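Local coordinates for protein quinoline 2-oxidoreductase large subunit (Pseudomonas putida, PDB 1T3Q) that hydroxylates quinoline at C2 as a molybdenum enzyme of the xanthine dehydrogenase family, this large subunit probably carrying out the chemistry at its molybdopterin cytosine dinucleotide cofactor, at residues A149-E154 against E356-A361; G95-I100 against D159-N164; G424-T429 against L635-G640; N341-G346 against S475-P480; I491-K496 against A609-A614. One frame throughout, in Å; residues are numbered along the deposited sequence.

Contact 1 (A149-E154 against E356-A361); sequences AALEGE and ESIAVA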
# COMPACT_ATOMS: atom_id res chain seq x y z
N ALA B 149 32.24 33.67 20.34
CA ALA B 149 31.55 34.80 19.75
C ALA B 149 30.13 34.92 20.28
O ALA B 149 29.64 36.03 20.52
CB ALA B 149 31.53 34.68 18.23
N ALA B 150 29.45 33.79 20.44
CA ALA B 150 28.07 33.82 20.93
C ALA B 150 27.99 34.38 22.36
O ALA B 150 27.05 35.07 22.71
CB ALA B 150 27.48 32.42 20.89
N LEU B 151 29.00 34.07 23.17
CA LEU B 151 29.03 34.53 24.55
C LEU B 151 29.64 35.91 24.77
O LEU B 151 29.26 36.62 25.70
CB LEU B 151 29.79 33.51 25.40
CG LEU B 151 29.05 32.63 26.41
CD1 LEU B 151 27.60 32.45 26.05
CD2 LEU B 151 29.77 31.29 26.48
N GLU B 152 30.58 36.30 23.91
CA GLU B 152 31.23 37.59 24.09
C GLU B 152 31.05 38.60 22.96
O GLU B 152 31.37 39.77 23.13
CB GLU B 152 32.73 37.36 24.32
N GLY B 153 30.52 38.15 21.83
CA GLY B 153 30.34 39.04 20.70
C GLY B 153 29.07 39.88 20.70
O GLY B 153 28.18 39.69 21.52
N GLU B 154 29.00 40.82 19.76
CA GLU B 154 27.85 41.70 19.64
C GLU B 154 26.76 41.09 18.75
O GLU B 154 25.57 41.35 18.96
CB GLU B 154 28.28 43.05 19.07
N GLU B 356 27.69 23.82 35.59
CA GLU B 356 26.76 24.70 34.90
C GLU B 356 26.70 24.26 33.45
O GLU B 356 27.72 23.89 32.86
CB GLU B 356 27.23 26.15 34.97
CG GLU B 356 26.19 27.14 34.44
CD GLU B 356 26.67 28.58 34.46
OE1 GLU B 356 25.82 29.49 34.36
OE2 GLU B 356 27.89 28.81 34.58
N SER B 357 25.50 24.30 32.90
CA SER B 357 25.25 23.92 31.52
C SER B 357 24.80 25.16 30.76
O SER B 357 23.85 25.83 31.16
CB SER B 357 24.15 22.86 31.47
OG SER B 357 23.80 22.57 30.13
N ILE B 358 25.48 25.47 29.66
CA ILE B 358 25.14 26.63 28.84
C ILE B 358 24.96 26.21 27.38
O ILE B 358 25.84 25.57 26.79
CB ILE B 358 26.26 27.70 28.87
CG1 ILE B 358 26.60 28.07 30.32
CG2 ILE B 358 25.82 28.94 28.10
CD1 ILE B 358 27.85 28.90 30.45
N ALA B 359 23.82 26.58 26.79
CA ALA B 359 23.54 26.27 25.39
C ALA B 359 23.44 27.61 24.68
O ALA B 359 22.63 28.46 25.05
CB ALA B 359 22.22 25.51 25.27
N VAL B 360 24.27 27.81 23.66
CA VAL B 360 24.23 29.07 22.92
C VAL B 360 23.89 28.89 21.46
O VAL B 360 24.28 27.90 20.82
CB VAL B 360 25.58 29.82 23.00
CG1 VAL B 360 25.89 30.17 24.44
CG2 VAL B 360 26.70 28.97 22.40
N ALA B 361 23.14 29.85 20.93
CA ALA B 361 22.75 29.83 19.53
C ALA B 361 23.90 30.34 18.68
O ALA B 361 24.59 31.29 19.05
CB ALA B 361 21.51 30.69 19.32

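Contact 2 (G95-I100 against D159-N164); sequences GFQTTI and DTLAGN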
# COMPACT_ATOMS: atom_id res chain seq x y z
N GLY B 95 14.14 29.73 32.31
CA GLY B 95 15.04 30.53 31.50
C GLY B 95 15.27 30.02 30.09
O GLY B 95 15.97 30.65 29.30
N PHE B 96 14.66 28.88 29.75
CA PHE B 96 14.84 28.32 28.41
C PHE B 96 14.19 29.21 27.36
O PHE B 96 13.06 29.66 27.53
CB PHE B 96 14.20 26.93 28.32
CG PHE B 96 14.45 26.23 27.01
CD1 PHE B 96 15.65 25.56 26.79
CD2 PHE B 96 13.51 26.28 26.00
CE1 PHE B 96 15.91 24.94 25.56
CE2 PHE B 96 13.75 25.66 24.76
CZ PHE B 96 14.95 24.99 24.55
N GLN B 97 14.91 29.47 26.27
CA GLN B 97 14.39 30.29 25.20
C GLN B 97 13.79 29.45 24.07
O GLN B 97 14.50 28.73 23.37
CB GLN B 97 15.48 31.20 24.63
CG GLN B 97 15.91 32.33 25.56
CD GLN B 97 16.61 33.44 24.81
OE1 GLN B 97 17.84 33.48 24.72
NE2 GLN B 97 15.82 34.34 24.23
N THR B 98 12.48 29.56 23.90
CA THR B 98 11.78 28.83 22.86
C THR B 98 12.20 29.35 21.50
O THR B 98 12.54 30.52 21.35
CB THR B 98 10.25 29.04 22.98
OG1 THR B 98 9.77 28.43 24.17
CG2 THR B 98 9.53 28.45 21.78
N THR B 99 12.22 28.47 20.50
CA THR B 99 12.55 28.89 19.16
C THR B 99 11.47 28.35 18.25
O THR B 99 10.84 27.33 18.55
CB THR B 99 13.92 28.36 18.66
OG1 THR B 99 13.94 26.93 18.72
CG2 THR B 99 15.06 28.93 19.50
N ILE B 100 11.22 29.05 17.15
CA ILE B 100 10.25 28.63 16.17
C ILE B 100 11.06 28.62 14.88
O ILE B 100 11.46 29.67 14.40
CB ILE B 100 9.09 29.64 16.04
CG1 ILE B 100 8.37 29.77 17.39
CG2 ILE B 100 8.12 29.18 14.96
CD1 ILE B 100 7.14 30.67 17.35
N ASP B 159 17.66 36.45 15.68
CA ASP B 159 17.04 37.71 16.08
C ASP B 159 15.69 37.63 16.80
O ASP B 159 15.21 38.65 17.30
CB ASP B 159 16.91 38.66 14.88
CG ASP B 159 16.09 38.08 13.74
OD1 ASP B 159 15.13 37.33 14.00
OD2 ASP B 159 16.40 38.40 12.57
N THR B 160 15.09 36.45 16.86
CA THR B 160 13.81 36.32 17.56
C THR B 160 14.08 36.04 19.03
O THR B 160 13.16 35.97 19.84
CB THR B 160 12.96 35.16 17.00
OG1 THR B 160 13.60 33.91 17.30
CG2 THR B 160 12.77 35.29 15.50
N LEU B 161 15.35 35.88 19.38
CA LEU B 161 15.74 35.59 20.76
C LEU B 161 16.36 36.78 21.47
O LEU B 161 16.77 37.76 20.84
CB LEU B 161 16.74 34.43 20.80
CG LEU B 161 16.37 33.11 20.12
CD1 LEU B 161 17.48 32.11 20.33
CD2 LEU B 161 15.06 32.59 20.68
N ALA B 162 16.42 36.69 22.79
CA ALA B 162 17.03 37.73 23.60
C ALA B 162 18.43 37.24 23.95
O ALA B 162 18.62 36.51 24.92
CB ALA B 162 16.21 37.95 24.87
N GLY B 163 19.40 37.62 23.14
CA GLY B 163 20.77 37.19 23.39
C GLY B 163 20.98 35.81 22.80
O GLY B 163 20.05 35.19 22.30
N ASN B 164 22.22 35.32 22.85
CA ASN B 164 22.53 34.01 22.29
C ASN B 164 22.44 32.85 23.26
O ASN B 164 22.58 31.69 22.86
CB ASN B 164 23.91 34.04 21.64
CG ASN B 164 24.00 35.02 20.50
OD1 ASN B 164 23.12 35.06 19.63
ND2 ASN B 164 25.07 35.81 20.48
O HOH W 1 11.61 32.05 17.77

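Contact 3 (G424-T429 against L635-G640); sequences GTYLQT and LVLANG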
# COMPACT_ATOMS: atom_id res chain seq x y z
N GLY B 424 23.55 -2.71 39.96
CA GLY B 424 24.49 -2.67 38.85
C GLY B 424 25.79 -3.36 39.20
O GLY B 424 26.03 -3.69 40.36
N THR B 425 26.64 -3.57 38.20
CA THR B 425 27.92 -4.24 38.40
C THR B 425 29.14 -3.35 38.20
O THR B 425 30.10 -3.74 37.54
CB THR B 425 28.04 -5.45 37.46
OG1 THR B 425 27.66 -5.05 36.13
CG2 THR B 425 27.13 -6.58 37.92
N TYR B 426 29.12 -2.16 38.78
CA TYR B 426 30.23 -1.23 38.62
C TYR B 426 31.58 -1.83 38.99
O TYR B 426 32.50 -1.86 38.17
CB TYR B 426 30.01 0.03 39.45
CG TYR B 426 28.69 0.74 39.23
CD1 TYR B 426 27.93 0.53 38.07
CD2 TYR B 426 28.21 1.65 40.17
CE1 TYR B 426 26.74 1.22 37.86
CE2 TYR B 426 27.02 2.34 39.97
CZ TYR B 426 26.29 2.12 38.81
OH TYR B 426 25.12 2.82 38.61
N LEU B 427 31.71 -2.29 40.24
CA LEU B 427 32.96 -2.87 40.70
C LEU B 427 33.38 -4.08 39.88
O LEU B 427 34.52 -4.17 39.43
CB LEU B 427 32.87 -3.28 42.18
CG LEU B 427 34.17 -3.89 42.73
CD1 LEU B 427 35.30 -2.87 42.60
CD2 LEU B 427 33.99 -4.29 44.19
N GLN B 428 32.46 -5.01 39.68
CA GLN B 428 32.76 -6.22 38.92
C GLN B 428 33.18 -5.90 37.49
O GLN B 428 33.98 -6.63 36.90
CB GLN B 428 31.57 -7.17 38.93
CG GLN B 428 31.78 -8.43 38.11
CD GLN B 428 30.77 -9.53 38.42
OE1 GLN B 428 29.63 -9.26 38.80
NE2 GLN B 428 31.19 -10.78 38.24
N THR B 429 32.67 -4.80 36.94
CA THR B 429 33.04 -4.41 35.58
C THR B 429 34.51 -3.99 35.53
O THR B 429 35.25 -4.38 34.63
CB THR B 429 32.17 -3.24 35.07
OG1 THR B 429 30.85 -3.73 34.79
CG2 THR B 429 32.76 -2.63 33.82
N LEU B 635 14.25 5.04 37.28
CA LEU B 635 15.33 4.94 36.32
C LEU B 635 15.67 3.46 36.14
O LEU B 635 15.46 2.66 37.05
CB LEU B 635 16.59 5.66 36.83
CG LEU B 635 16.49 7.12 37.25
CD1 LEU B 635 17.87 7.58 37.70
CD2 LEU B 635 16.00 7.97 36.09
N VAL B 636 16.19 3.12 34.97
CA VAL B 636 16.62 1.75 34.69
C VAL B 636 18.05 1.94 34.19
O VAL B 636 18.29 2.15 33.00
CB VAL B 636 15.76 1.08 33.61
CG1 VAL B 636 16.30 -0.32 33.29
CG2 VAL B 636 14.31 0.97 34.10
N LEU B 637 19.00 1.89 35.12
CA LEU B 637 20.41 2.10 34.81
C LEU B 637 21.19 0.87 34.37
O LEU B 637 21.25 -0.12 35.09
CB LEU B 637 21.12 2.69 36.02
CG LEU B 637 20.49 3.94 36.64
CD1 LEU B 637 21.30 4.38 37.85
CD2 LEU B 637 20.41 5.05 35.61
N ALA B 638 21.78 0.94 33.18
CA ALA B 638 22.61 -0.15 32.67
C ALA B 638 24.04 0.31 32.96
O ALA B 638 24.25 1.46 33.32
CB ALA B 638 22.40 -0.33 31.18
N ASN B 639 25.01 -0.58 32.80
CA ASN B 639 26.39 -0.18 33.05
C ASN B 639 27.38 -1.06 32.31
O ASN B 639 27.00 -2.09 31.75
CB ASN B 639 26.69 -0.23 34.57
CG ASN B 639 26.75 -1.64 35.11
OD1 ASN B 639 27.82 -2.26 35.13
ND2 ASN B 639 25.61 -2.17 35.52
N GLY B 640 28.63 -0.65 32.31
CA GLY B 640 29.65 -1.42 31.64
C GLY B 640 30.97 -0.69 31.63
O GLY B 640 31.17 0.28 32.36

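Contact 4 (N341-G346 against S475-P480); sequences NAVILG and SFLGTP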
# COMPACT_ATOMS: atom_id res chain seq x y z
N ASN B 341 25.41 17.10 31.91
CA ASN B 341 25.79 17.45 33.27
C ASN B 341 24.97 16.72 34.32
O ASN B 341 25.43 16.53 35.45
CB ASN B 341 25.68 18.96 33.49
CG ASN B 341 26.89 19.72 33.00
OD1 ASN B 341 27.12 20.87 33.37
ND2 ASN B 341 27.69 19.08 32.15
N ALA B 342 23.76 16.31 33.97
CA ALA B 342 22.92 15.60 34.92
C ALA B 342 23.56 14.28 35.35
O ALA B 342 23.38 13.83 36.48
CB ALA B 342 21.54 15.33 34.32
N VAL B 343 24.32 13.65 34.45
CA VAL B 343 24.97 12.38 34.77
C VAL B 343 26.49 12.48 34.79
O VAL B 343 27.19 11.48 34.61
CB VAL B 343 24.57 11.29 33.74
CG1 VAL B 343 23.06 11.08 33.74
CG2 VAL B 343 25.05 11.68 32.35
N ILE B 344 27.00 13.69 35.01
CA ILE B 344 28.44 13.93 35.01
C ILE B 344 29.25 13.13 36.05
O ILE B 344 30.44 12.90 35.85
CB ILE B 344 28.73 15.45 35.20
CG1 ILE B 344 30.15 15.78 34.72
CG2 ILE B 344 28.58 15.84 36.66
CD1 ILE B 344 30.30 15.73 33.21
N LEU B 345 28.62 12.70 37.14
CA LEU B 345 29.33 11.93 38.16
C LEU B 345 29.41 10.46 37.78
O LEU B 345 30.17 9.69 38.37
CB LEU B 345 28.63 12.06 39.52
CG LEU B 345 28.56 13.49 40.06
CD1 LEU B 345 27.90 13.48 41.43
CD2 LEU B 345 29.96 14.07 40.13
N GLY B 346 28.60 10.08 36.80
CA GLY B 346 28.59 8.71 36.35
C GLY B 346 28.46 7.68 37.46
O GLY B 346 27.51 7.69 38.24
N SER B 475 12.53 13.46 33.86
CA SER B 475 12.48 14.36 35.01
C SER B 475 13.87 14.44 35.63
O SER B 475 14.36 15.52 35.92
CB SER B 475 11.50 13.84 36.07
OG SER B 475 10.15 14.06 35.69
N PHE B 476 14.49 13.28 35.82
CA PHE B 476 15.83 13.22 36.39
C PHE B 476 16.83 14.04 35.57
O PHE B 476 17.71 14.70 36.13
CB PHE B 476 16.33 11.77 36.46
CG PHE B 476 17.81 11.65 36.68
CD1 PHE B 476 18.39 12.01 37.89
CD2 PHE B 476 18.65 11.26 35.63
CE1 PHE B 476 19.77 11.98 38.07
CE2 PHE B 476 20.03 11.23 35.80
CZ PHE B 476 20.60 11.59 37.02
N LEU B 477 16.68 13.99 34.25
CA LEU B 477 17.57 14.71 33.35
C LEU B 477 17.29 16.21 33.27
O LEU B 477 18.01 16.95 32.61
CB LEU B 477 17.49 14.12 31.93
CG LEU B 477 18.04 12.70 31.75
CD1 LEU B 477 17.86 12.27 30.29
CD2 LEU B 477 19.51 12.66 32.14
N GLY B 478 16.24 16.66 33.94
CA GLY B 478 15.92 18.08 33.93
C GLY B 478 15.17 18.55 32.69
O GLY B 478 15.13 19.74 32.40
N THR B 479 14.59 17.61 31.95
CA THR B 479 13.83 17.93 30.76
C THR B 479 12.46 17.27 30.94
O THR B 479 12.11 16.33 30.21
CB THR B 479 14.51 17.38 29.49
OG1 THR B 479 14.65 15.95 29.59
CG2 THR B 479 15.89 18.00 29.31
N PRO B 480 11.68 17.75 31.92
CA PRO B 480 10.35 17.20 32.21
C PRO B 480 9.49 16.95 30.98
O PRO B 480 9.23 17.85 30.18
CB PRO B 480 9.76 18.23 33.18
CG PRO B 480 10.55 19.48 32.92
CD PRO B 480 11.93 18.96 32.71

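Contact 5 (I491-K496 against A609-A614); sequences IDPTGK and AYFADA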
# COMPACT_ATOMS: atom_id res chain seq x y z
N ILE B 491 -4.34 -12.46 20.15
CA ILE B 491 -4.08 -13.87 20.01
C ILE B 491 -5.03 -14.26 18.90
O ILE B 491 -6.24 -14.17 19.05
CB ILE B 491 -4.45 -14.67 21.28
CG1 ILE B 491 -3.63 -14.17 22.47
CG2 ILE B 491 -4.18 -16.16 21.03
CD1 ILE B 491 -3.98 -14.86 23.80
N ASP B 492 -4.47 -14.66 17.76
CA ASP B 492 -5.30 -15.05 16.63
C ASP B 492 -6.01 -16.37 16.96
O ASP B 492 -5.50 -17.17 17.75
CB ASP B 492 -4.43 -15.14 15.38
CG ASP B 492 -3.77 -13.81 15.05
OD1 ASP B 492 -4.50 -12.86 14.68
OD2 ASP B 492 -2.53 -13.69 15.19
N PRO B 493 -7.19 -16.61 16.37
CA PRO B 493 -7.99 -17.82 16.58
C PRO B 493 -7.24 -19.16 16.57
O PRO B 493 -7.52 -20.03 17.38
CB PRO B 493 -9.04 -17.74 15.48
CG PRO B 493 -9.26 -16.27 15.36
CD PRO B 493 -7.85 -15.73 15.39
N THR B 494 -6.30 -19.32 15.65
CA THR B 494 -5.55 -20.57 15.56
C THR B 494 -4.43 -20.68 16.59
O THR B 494 -3.69 -21.67 16.60
CB THR B 494 -4.96 -20.78 14.15
OG1 THR B 494 -4.06 -19.71 13.83
CG2 THR B 494 -6.08 -20.82 13.12
N GLY B 495 -4.30 -19.68 17.45
CA GLY B 495 -3.26 -19.71 18.46
C GLY B 495 -1.99 -18.95 18.14
O GLY B 495 -1.02 -19.02 18.89
N LYS B 496 -1.98 -18.24 17.01
CA LYS B 496 -0.81 -17.47 16.64
C LYS B 496 -0.95 -16.11 17.32
O LYS B 496 -2.01 -15.79 17.85
CB LYS B 496 -0.72 -17.33 15.12
CG LYS B 496 -0.58 -18.66 14.39
CD LYS B 496 0.60 -19.46 14.93
CE LYS B 496 0.88 -20.73 14.12
NZ LYS B 496 -0.27 -21.67 14.10
N ALA B 609 -12.20 -19.85 23.16
CA ALA B 609 -12.45 -18.46 23.53
C ALA B 609 -13.17 -17.75 22.39
O ALA B 609 -14.10 -16.97 22.61
CB ALA B 609 -11.14 -17.74 23.85
N TYR B 610 -12.73 -18.03 21.17
CA TYR B 610 -13.33 -17.41 19.99
C TYR B 610 -14.64 -18.02 19.54
O TYR B 610 -15.62 -17.30 19.30
CB TYR B 610 -12.37 -17.49 18.79
CG TYR B 610 -11.36 -16.36 18.70
CD1 TYR B 610 -10.11 -16.47 19.31
CD2 TYR B 610 -11.67 -15.18 18.02
CE1 TYR B 610 -9.19 -15.42 19.24
CE2 TYR B 610 -10.77 -14.14 17.95
CZ TYR B 610 -9.54 -14.26 18.56
OH TYR B 610 -8.65 -13.22 18.50
N PHE B 611 -14.66 -19.34 19.44
CA PHE B 611 -15.81 -20.05 18.90
C PHE B 611 -16.60 -21.05 19.73
O PHE B 611 -17.39 -21.80 19.16
CB PHE B 611 -15.35 -20.75 17.62
CG PHE B 611 -14.50 -19.89 16.72
CD1 PHE B 611 -13.21 -20.28 16.39
CD2 PHE B 611 -14.99 -18.69 16.21
CE1 PHE B 611 -12.42 -19.49 15.54
CE2 PHE B 611 -14.21 -17.89 15.37
CZ PHE B 611 -12.92 -18.29 15.04
N ALA B 612 -16.42 -21.08 21.05
CA ALA B 612 -17.17 -22.03 21.87
C ALA B 612 -17.79 -21.34 23.08
O ALA B 612 -17.38 -21.55 24.22
CB ALA B 612 -16.27 -23.18 22.31
N ASP B 613 -18.78 -20.51 22.79
CA ASP B 613 -19.54 -19.73 23.76
C ASP B 613 -19.92 -20.48 25.04
O ASP B 613 -19.89 -19.92 26.14
CB ASP B 613 -20.80 -19.23 23.04
CG ASP B 613 -21.72 -18.45 23.93
OD1 ASP B 613 -22.33 -19.06 24.83
OD2 ASP B 613 -21.85 -17.23 23.72
N ALA B 614 -20.29 -21.75 24.90
CA ALA B 614 -20.70 -22.57 26.03
C ALA B 614 -19.60 -22.86 27.05
O ALA B 614 -19.89 -23.19 28.20
CB ALA B 614 -21.30 -23.87 25.53

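Contact 1 (A149-E154 against E356-A361)
Ile-358, on strand 352-360, is the first residue of 356-361 to meet the last turn of helix 147-152: its CG2 branch comes within 4.4 Å of Leu-151 CD1. This is the looser end of a contact made almost wholly by apolar side chains. The CB of Ile-358 faces the helix, as does that of Val-360 two residues on, while Ala-359 between them points away.

On the strand, Val-360 does most of the touching, and its two methyls serve different neighbours. With chi1 at -62°, CG1 lies anti to the carbonyl carbon and reaches Leu-151, whereas CG2 turns to Ala-150, lying 3.8 Å from Ala-150 CB. Leu-151 and Val-360 meet at about a right angle. Their closest pair, Leu-151 CD1 to Val-360 CG1, measures only 3.3 Å; because both torsions of the leucine are also far from staggered, its exact placement is doubtful.

Ala-361 contributes through its backbone, its O lying 3.6 Å from Ala-150 CB. The loop residue Asn-164 completes this corner, pairing its backbone with Ala-361 and giving its ND2 to Ala-150 O. The helix stops just beyond, at Gly-153.

Since strand 352-360 is paired with both 165-170 and 312-322, and Leu-151 also touches Ile-320 and Val-165 on those neighbours, the arrangement is a short helix laid on the face of a mixed sheet, the helix-on-sheet packing of layered alpha/beta folds.

Contact 2 (G95-I100 against D159-N164)
Gln-97 reaches across to Leu-161 and Ala-162 from the approach to strand 99-101, which pairs with 87-89 in a two-stranded antiparallel sheet; the partner is the loop that leads into strand 165-170. The contact thus shows how the approach to a small beta ribbon can pack on a connecting loop lacking regular structure.

Gln-97 comes first, in the loop ahead of the strand. Its CG is anti to the carbonyl carbon (chi1 -71°) and the chain beyond is extended, which carries the amide to the loop backbone. There CD lies 3.7 Å from Ala-162 O and 4.1 Å from Leu-161 CB. The amide is probably turned over as modelled, so which of its ends faces which backbone atom remains uncertain. The backbone of Gln-97 is itself bonded to Val-166, on the strand that follows the loop.

Thr-98 offers its carbonyl: Leu-161 CD2 comes to 3.3 Å from Thr-98 O. The hydroxyl of this threonine is engaged with Thr-90. Thr-99 meets the same leucine branch through its methyl, with CG2 3.8 Å from Leu-161 CD2, while its OG1 is taken by the backbone N of Asn-327. Leu-161, buried, thus packs on Thr-98 O, the Thr-99 methyl and Val-166.

At Ile-100 the link becomes indirect. A water accepts from Ile-100 N at 3.1 Å and stands 2.8 Å from Thr-160 OG1, hydrogen-bonded to both.

Contact 3 (G424-T429 against L635-G640)
A chi1 of 71° places the CG of Asn-639 between its own backbone N and carbonyl carbon and raises the amide from strand 636-649 into the first turn of helix 426-437; Tyr-426, its CG anti to the carbonyl carbon (chi1 -53°), lays its ring alongside. Asn-639 CB meets the ring at its edge, in plane, 3.6 Å from Tyr-426 CE1, and the amide stands almost perpendicular to the ring, the planes 86° apart.

The end of the amide faces the start of the helix. Asn-639 CG lies 3.6 Å from Thr-425 N and 3.7 Å from Thr-425 OG1. The amide's end comes so near Gly-424 that a side chain there would be crowded. The amide is probably turned over in the model, so its individual pairings stay unsettled. Thr-425 OG1 is bonded to Asp-665, whose backbone pairs with Asn-639.

Thr-429 runs alongside the asparagine in the opposite sense. Its OG1 donates to Thr-425 O at 2.9 Å from above the carbonyl plane, joining Thr-429 N on that oxygen, while CG2 sits 3.4 Å from Gly-640 C. An alanine here lacks OG1 and CG2, and would probably leave Thr-425 O with one donor fewer and Gly-640 without its methyl cover.

A buried amide set among hydroxyls, a backbone N-H and a nearby carboxylate suggests that polar groups matter at this helix-sheet junction, beside the edge of the tyrosine ring.

Contact 4 (N341-G346 against S475-P480)
Ala-342 and Val-343, near the end of helix 337-342, meet Phe-476 and Leu-477, near the end of helix 471-476, mainly through apolar side-chain packing. Ala-342 CB points at the partner and lies 4.0 Å from Leu-477 CD2. Leu-477 CD2 also lies 4.2 Å from Val-343 CG1, and so spans both residues. Val-343 CG1 also comes in at the edge of the Phe-476 ring, in its plane, 3.7 Å from Phe-476 CE2; the two side chains cross at about a right angle. A chi1 of 164°, which sets the phenylalanine CG anti to its own N, swings the ring toward the other helix although its CB starts off to the side.

A second kind of contact involves a backbone oxygen. Ala-342 O approaches Phe-476 CZ at 3.6 Å, an oblique meeting without a hydrogen bond.

The remaining interactions shape each chain end separately. Gly-478, with phi 81°, closes its helix in a Schellman motif whose bonds include Gly-478 N to Ser-475 O at 3.0 Å. On the other side, a type I turn runs from Val-343 to Gly-346, closed by Gly-346 N on Val-343 O.

The chain around the ends of two helices thus meets here, joining the two sequence ranges of the molybdopterin-binding family. The Leu-477 side chain is about 10 Å from the bound molybdenum ion, which places the contact in the general neighbourhood of the active site.

Contact 5 (I491-K496 against A609-A614)
Tyr-610, at the end of helix 602-611, packs under Pro-493 in the beta hairpin that joins strands 486-491 and 497-501; the hairpin turns through a type I turn, Asp-492 to Gly-495, with a G1 bulge at the glycine. From its root outward, Tyr-610 CB first lies over the centre of the Phe-611 ring, 3.6 Å above the plane.

The Tyr-610 ring is next covered by Pro-493: CG of the proline stands 3.6 Å from the ring centroid and only 8° off its normal, a CH-pi contact. Pro-493 CB meanwhile reaches Phe-611 CE1 at 3.8 Å, so both aromatics share one proline. Tyr-540 of the second subunit packs on Pro-493 and Phe-611, making this corner part of the subunit interface. Farther along, Tyr-610 CE1 comes to 3.2 Å from Ile-491 O.

With a leucine in place of this tyrosine, Ile-491 O would probably lose the hydroxyl donor and Pro-493 the flat face on which it rests.

At the tip, Tyr-610 OH donates to Ile-491 O over 2.6 Å, with a C=O...donor angle of 154° and the oxygen of the hydroxyl tilted 23° from the carbonyl plane.

In the fold
From the N terminus, contact 2 opens first, at 95-100, and contact 1 at 149-154 before contact 2 closes at 159-164; the two cross and touch through Asn-164, tying the hammerhead region to the large mixed sheet. Contact 4 opens at 341-346 while contact 1 is still open, so these also cross, and they touch where Asn-341 meets strand 352-360. Contact 3 begins at 424-429 before contact 4 closes at 475-480, a third crossing, with Leu-635 packing on Phe-476. The loop that contact 3 finally closes at 635-640 contains all of contact 5, which lies about 44 Å away, centre to centre, at the second subunit.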